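Local structure of uncharacterized protein (Pseudomonas aeruginosa, 5BR9) at residues A[119-124]-A[131-136]; A[155-160]-A[181-186]. The protein probably takes part in making the threonylcarbamoyladenosine modification of tRNA, as a TsaB-type member of the KAE1/TsaD family with an actin-like ATPase fold. One frame throughout, in Å; residues are numbered along the deposited sequence.

Contact 1 (A[119-124]-A[131-136]); sequences RVAAAI and VYWGCY
Trp133 and Ala121 meet on one face of an antiparallel strand pair, where the indole of Trp133 lies alongside the methyls of two alanines. With CG trans to the main-chain nitrogen (chi1 176°), the indole is carried from CB back toward 119-124. On the six-membered ring CE3 lies 3.9 Å from Ala123 CB, which sits at the ring edge; CZ3 comes near the methyls of both alanines, and CH2 makes the closest touch, 3.6 Å from Ala121 CB. On the other side of the indole NE1 turns away from the partner strand, to the backbone oxygen of Ala158. Cys135 SG adds to the same face, 3.8 Å from Ala121 CB. Beneath the side chains six backbone bonds join three residue pairs; Val120 N to Tyr136 O, for instance, is 2.9 Å long and nearly straight at 169°. The other face carries Val120, Ala122, Ile124, Tyr132 and Tyr136, and there Leu107 and Ala111 of helix 103-115 cover Ile124 and Val120. Tyr136 OH bonds to Glu149. Paired in regular register, 119-124 and 131-136 form a beta hairpin in the second five-stranded sheet, part of the duplicated architecture of the actin-like ATPase superfamily.

Contact 2 (A[155-160]-A[181-186]); sequences ERVAVP and MPQRPV
The backbones of 155-160 and 181-186 come close at one end, with Glu155 CA 4.7 Å from Met181 CA, and then diverge without strand pairing. Where they are near, Val157 presents its CG2 methyl to the extended side chain of Met181, 3.9 Å from Met181 CG and nearly as close to SD, the two side chains crossing at a slant. The pyrrolidine ring of Pro182 lies beside the backbone oxygens of Glu155 and Val157. Gln183 supplies the polar link. Its side chain bends at CG (chi2 -80°), which brings NE2 to Val157 O at 3.1 Å. The bond is nearly straight at the hydrogen (170°) and Val157 O lies in the amide plane, yet NE2 stands well above the carbonyl plane of Val157. At the other end of the amide, Gln183 OE1 accepts from a water at 2.8 Å that in turn accepts from Val159 N, so both ends of the amide are tied to 155-160, which limits its rotation. Glu155 points away and forms a salt bridge with Arg180. The two loops come before and after strand 168-171 along the chain; Val157 and Val159 rest on Trp133 of strand 131-139, while Gln183 and Pro185 pack on Trp168 of strand 168-171.

Overall arrangement
Contact 1 closes before contact 2 opens along the chain, and their centres lie about 10 Å apart, on the same side of the chain's centre. The hairpin of contact 1 supplies two neighbouring strands of the second sheet; the loops of contact 2 follow 142-152 and precede 187-189, with 168-171 between them in sequence. Direct packing couples the two: Trp133 CD2 lies 3.4 Å from Val157 CB, and Cys135 CB lies 3.6 Å from Pro160 CD. Contact 1 is buried within the sheet, whereas contact 2 is a partly exposed cover on the face bearing Trp133 and Cys135. Together they illustrate how loops can cover part of one face of a sheet while a helix, here 103-115, packs on the other.

Contact 1 (A[119-124]-A[131-136])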
loop_
_atom_site.group_PDB
_atom_site.type_symbol
_atom_site.label_atom_id
_atom_site.label_comp_id
_atom_site.label_asym_id
_atom_site.label_seq_id
_atom_site.Cartn_x
_atom_site.Cartn_y
_atom_site.Cartn_z
ATOM N N ARG A 119 -23.531 24.034 -0.421
ATOM C CA ARG A 119 -24.079 22.792 -0.940
ATOM C C ARG A 119 -23.270 22.376 -2.159
ATOM O O ARG A 119 -23.183 23.110 -3.146
ATOM C CB ARG A 119 -25.565 22.950 -1.273
ATOM C CG ARG A 119 -26.358 23.431 -0.057
ATOM C CD ARG A 119 -27.817 23.037 -0.070
ATOM N NE ARG A 119 -28.639 23.963 -0.829
ATOM C CZ ARG A 119 -29.960 24.064 -0.708
ATOM N NH1 ARG A 119 -30.630 24.942 -1.447
ATOM N NH2 ARG A 119 -30.609 23.302 0.165
ATOM N N VAL A 120 -22.666 21.195 -2.080
ATOM C CA VAL A 120 -21.785 20.721 -3.145
ATOM C C VAL A 120 -22.143 19.305 -3.550
ATOM O O VAL A 120 -22.276 18.412 -2.713
ATOM C CB VAL A 120 -20.301 20.785 -2.738
ATOM C CG1 VAL A 120 -19.442 20.131 -3.822
ATOM C CG2 VAL A 120 -19.856 22.229 -2.519
ATOM N N ALA A 121 -22.345 19.113 -4.841
ATOM C CA ALA A 121 -22.447 17.772 -5.389
ATOM C C ALA A 121 -21.043 17.382 -5.881
ATOM O O ALA A 121 -20.537 17.943 -6.841
ATOM C CB ALA A 121 -23.493 17.716 -6.521
ATOM N N ALA A 122 -20.398 16.466 -5.172
ATOM C CA ALA A 122 -19.071 16.008 -5.546
ATOM C C ALA A 122 -19.175 14.806 -6.479
ATOM O O ALA A 122 -19.939 13.882 -6.230
ATOM C CB ALA A 122 -18.265 15.674 -4.311
ATOM N N ALA A 123 -18.422 14.841 -7.568
ATOM C CA ALA A 123 -18.405 13.743 -8.519
ATOM C C ALA A 123 -16.985 13.486 -8.972
ATOM O O ALA A 123 -16.312 14.396 -9.447
ATOM C CB ALA A 123 -19.312 14.041 -9.741
ATOM N N ILE A 124 -16.549 12.239 -8.815
ATOM C CA ILE A 124 -15.216 11.798 -9.206
ATOM C C ILE A 124 -15.356 10.714 -10.257
ATOM O O ILE A 124 -16.114 9.760 -10.079
ATOM C CB ILE A 124 -14.411 11.293 -7.981
ATOM C CG1 ILE A 124 -14.129 12.449 -7.012
ATOM C CG2 ILE A 124 -13.127 10.612 -8.435
ATOM C CD1 ILE A 124 -13.498 12.011 -5.692
ATOM N N VAL A 131 -19.556 7.318 -12.498
ATOM C CA VAL A 131 -18.933 8.281 -11.610
ATOM C C VAL A 131 -19.252 7.961 -10.170
ATOM O O VAL A 131 -20.351 7.501 -9.847
ATOM C CB VAL A 131 -19.369 9.743 -11.942
ATOM C CG1 VAL A 131 -18.922 10.156 -13.333
ATOM C CG2 VAL A 131 -20.890 9.880 -11.826
ATOM N N TYR A 132 -18.299 8.269 -9.297
ATOM C CA TYR A 132 -18.548 8.307 -7.883
ATOM C C TYR A 132 -19.260 9.611 -7.564
ATOM O O TYR A 132 -18.921 10.653 -8.126
ATOM C CB TYR A 132 -17.243 8.199 -7.116
ATOM C CG TYR A 132 -16.494 6.901 -7.321
ATOM C CD1 TYR A 132 -16.970 5.704 -6.788
ATOM C CD2 TYR A 132 -15.326 6.863 -8.068
ATOM C CE1 TYR A 132 -16.278 4.510 -6.965
ATOM C CE2 TYR A 132 -14.632 5.673 -8.253
ATOM C CZ TYR A 132 -15.115 4.497 -7.707
ATOM O OH TYR A 132 -14.417 3.316 -7.894
ATOM N N TRP A 133 -20.255 9.540 -6.675
ATOM C CA TRP A 133 -21.200 10.630 -6.448
ATOM C C TRP A 133 -21.570 10.784 -4.976
ATOM O O TRP A 133 -21.918 9.810 -4.332
ATOM C CB TRP A 133 -22.454 10.377 -7.283
ATOM C CG TRP A 133 -23.567 11.362 -7.102
ATOM C CD1 TRP A 133 -24.665 11.231 -6.283
ATOM C CD2 TRP A 133 -23.719 12.609 -7.774
ATOM N NE1 TRP A 133 -25.493 12.317 -6.422
ATOM C CE2 TRP A 133 -24.933 13.185 -7.320
ATOM C CE3 TRP A 133 -22.952 13.300 -8.725
ATOM C CZ2 TRP A 133 -25.390 14.420 -7.777
ATOM C CZ3 TRP A 133 -23.404 14.531 -9.175
ATOM C CH2 TRP A 133 -24.617 15.073 -8.705
ATOM N N GLY A 134 -21.496 12.012 -4.459
ATOM C CA GLY A 134 -21.856 12.307 -3.079
ATOM C C GLY A 134 -22.175 13.781 -2.900
ATOM O O GLY A 134 -21.425 14.655 -3.347
ATOM N N CYS A 135 -23.316 14.061 -2.282
ATOM C CA CYS A 135 -23.749 15.424 -2.076
ATOM C C CYS A 135 -23.541 15.820 -0.626
ATOM O O CYS A 135 -23.818 15.041 0.290
ATOM C CB CYS A 135 -25.210 15.605 -2.486
ATOM S SG CYS A 135 -25.512 15.393 -4.251
ATOM N N TYR A 136 -23.061 17.046 -0.436
ATOM C CA TYR A 136 -22.615 17.508 0.864
ATOM C C TYR A 136 -23.204 18.874 1.170
ATOM O O TYR A 136 -23.433 19.668 0.258
ATOM C CB TYR A 136 -21.070 17.552 0.907
ATOM C CG TYR A 136 -20.453 16.175 1.008
ATOM C CD1 TYR A 136 -20.009 15.691 2.232
ATOM C CD2 TYR A 136 -20.340 15.340 -0.116
ATOM C CE1 TYR A 136 -19.459 14.422 2.356
ATOM C CE2 TYR A 136 -19.779 14.044 -0.007
ATOM C CZ TYR A 136 -19.340 13.603 1.241
ATOM O OH TYR A 136 -18.814 12.343 1.407
#

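Contact 2 (A[155-160]-A[181-186])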
loop_
_atom_site.group_PDB
_atom_site.type_symbol
_atom_site.label_atom_id
_atom_site.label_comp_id
_atom_site.label_asym_id
_atom_site.label_seq_id
_atom_site.Cartn_x
_atom_site.Cartn_y
_atom_site.Cartn_z
ATOM N N GLU A 155 -26.373 9.400 -15.820
ATOM C CA GLU A 155 -27.817 9.542 -16.043
ATOM C C GLU A 155 -28.666 9.376 -14.787
ATOM O O GLU A 155 -29.850 9.703 -14.785
ATOM C CB GLU A 155 -28.305 8.514 -17.087
ATOM C CG GLU A 155 -27.927 8.838 -18.520
ATOM C CD GLU A 155 -26.495 8.434 -18.873
ATOM O OE1 GLU A 155 -25.785 7.875 -17.999
ATOM O OE2 GLU A 155 -26.084 8.678 -20.032
ATOM N N ARG A 156 -28.086 8.821 -13.731
ATOM C CA ARG A 156 -28.890 8.478 -12.580
ATOM C C ARG A 156 -28.556 9.307 -11.351
ATOM O O ARG A 156 -29.254 9.176 -10.350
ATOM C CB ARG A 156 -28.753 6.991 -12.268
ATOM C CG ARG A 156 -29.427 6.083 -13.300
ATOM C CD ARG A 156 -29.257 4.618 -12.935
ATOM N NE ARG A 156 -29.898 4.297 -11.662
ATOM C CZ ARG A 156 -29.425 3.410 -10.789
ATOM N NH1 ARG A 156 -28.294 2.760 -11.048
ATOM N NH2 ARG A 156 -30.075 3.183 -9.651
ATOM N N VAL A 157 -27.524 10.162 -11.415
ATOM C CA VAL A 157 -27.138 10.920 -10.221
ATOM C C VAL A 157 -28.240 11.912 -9.867
ATOM O O VAL A 157 -28.931 12.442 -10.751
ATOM C CB VAL A 157 -25.776 11.666 -10.361
ATOM C CG1 VAL A 157 -24.637 10.701 -10.660
ATOM C CG2 VAL A 157 -25.850 12.796 -11.367
ATOM N N ALA A 158 -28.394 12.159 -8.564
ATOM C CA ALA A 158 -29.438 13.058 -8.070
ATOM C C ALA A 158 -28.980 13.823 -6.829
ATOM O O ALA A 158 -28.136 13.342 -6.067
ATOM C CB ALA A 158 -30.717 12.257 -7.773
ATOM N N VAL A 159 -29.544 15.011 -6.630
ATOM C CA VAL A 159 -29.222 15.837 -5.465
ATOM C C VAL A 159 -30.389 15.758 -4.463
ATOM O O VAL A 159 -31.540 15.566 -4.873
ATOM C CB VAL A 159 -28.931 17.292 -5.878
ATOM C CG1 VAL A 159 -27.686 17.362 -6.753
ATOM C CG2 VAL A 159 -30.140 17.916 -6.572
ATOM N N PRO A 160 -30.090 15.902 -3.151
ATOM C CA PRO A 160 -31.091 15.792 -2.075
ATOM C C PRO A 160 -31.864 17.091 -1.828
ATOM O O PRO A 160 -32.762 17.116 -0.975
ATOM C CB PRO A 160 -30.243 15.446 -0.842
ATOM C CG PRO A 160 -28.943 16.095 -1.108
ATOM C CD PRO A 160 -28.736 16.146 -2.608
ATOM N N MET A 181 -26.041 14.129 -17.276
ATOM C CA MET A 181 -26.727 14.108 -15.983
ATOM C C MET A 181 -28.148 14.690 -16.103
ATOM O O MET A 181 -28.404 15.515 -16.975
ATOM C CB MET A 181 -25.904 14.895 -14.950
ATOM C CG MET A 181 -24.526 14.310 -14.702
ATOM S SD MET A 181 -23.577 15.296 -13.534
ATOM C CE MET A 181 -22.166 14.229 -13.167
ATOM N N PRO A 182 -29.074 14.268 -15.223
ATOM C CA PRO A 182 -30.452 14.784 -15.313
ATOM C C PRO A 182 -30.632 16.210 -14.781
ATOM O O PRO A 182 -31.705 16.773 -14.959
ATOM C CB PRO A 182 -31.254 13.796 -14.461
ATOM C CG PRO A 182 -30.266 13.275 -13.479
ATOM C CD PRO A 182 -28.937 13.235 -14.181
ATOM N N GLN A 183 -29.620 16.763 -14.117
ATOM C CA GLN A 183 -29.622 18.182 -13.767
ATOM C C GLN A 183 -28.186 18.683 -13.726
ATOM O O GLN A 183 -27.250 17.882 -13.725
ATOM C CB GLN A 183 -30.320 18.431 -12.417
ATOM C CG GLN A 183 -29.601 17.838 -11.214
ATOM C CD GLN A 183 -29.844 16.349 -11.034
ATOM O OE1 GLN A 183 -30.985 15.896 -11.060
ATOM N NE2 GLN A 183 -28.768 15.581 -10.834
ATOM N N ARG A 184 -28.008 20.001 -13.726
ATOM C CA ARG A 184 -26.680 20.575 -13.557
ATOM C C ARG A 184 -26.754 21.886 -12.780
ATOM O O ARG A 184 -27.754 22.601 -12.849
ATOM C CB ARG A 184 -26.000 20.790 -14.913
ATOM C CG ARG A 184 -26.630 21.831 -15.820
ATOM C CD ARG A 184 -25.537 22.498 -16.661
ATOM N NE ARG A 184 -24.654 23.319 -15.834
ATOM C CZ ARG A 184 -23.433 23.705 -16.187
ATOM N NH1 ARG A 184 -22.926 23.334 -17.353
ATOM N NH2 ARG A 184 -22.714 24.454 -15.362
ATOM N N PRO A 185 -25.698 22.196 -12.016
ATOM C CA PRO A 185 -25.667 23.438 -11.237
ATOM C C PRO A 185 -25.385 24.658 -12.104
ATOM O O PRO A 185 -24.964 24.515 -13.255
ATOM C CB PRO A 185 -24.502 23.208 -10.265
ATOM C CG PRO A 185 -23.554 22.350 -11.059
ATOM C CD PRO A 185 -24.455 21.420 -11.856
ATOM N N VAL A 186 -25.597 25.843 -11.548
ATOM C CA VAL A 186 -25.242 27.071 -12.249
ATOM C C VAL A 186 -23.736 27.081 -12.511
ATOM O O VAL A 186 -23.295 27.436 -13.596
ATOM C CB VAL A 186 -25.675 28.318 -11.451
ATOM C CG1 VAL A 186 -25.129 29.573 -12.099
ATOM C CG2 VAL A 186 -27.198 28.405 -11.395
HETATM O O HOH W 1 -31.871 15.180 -8.520
#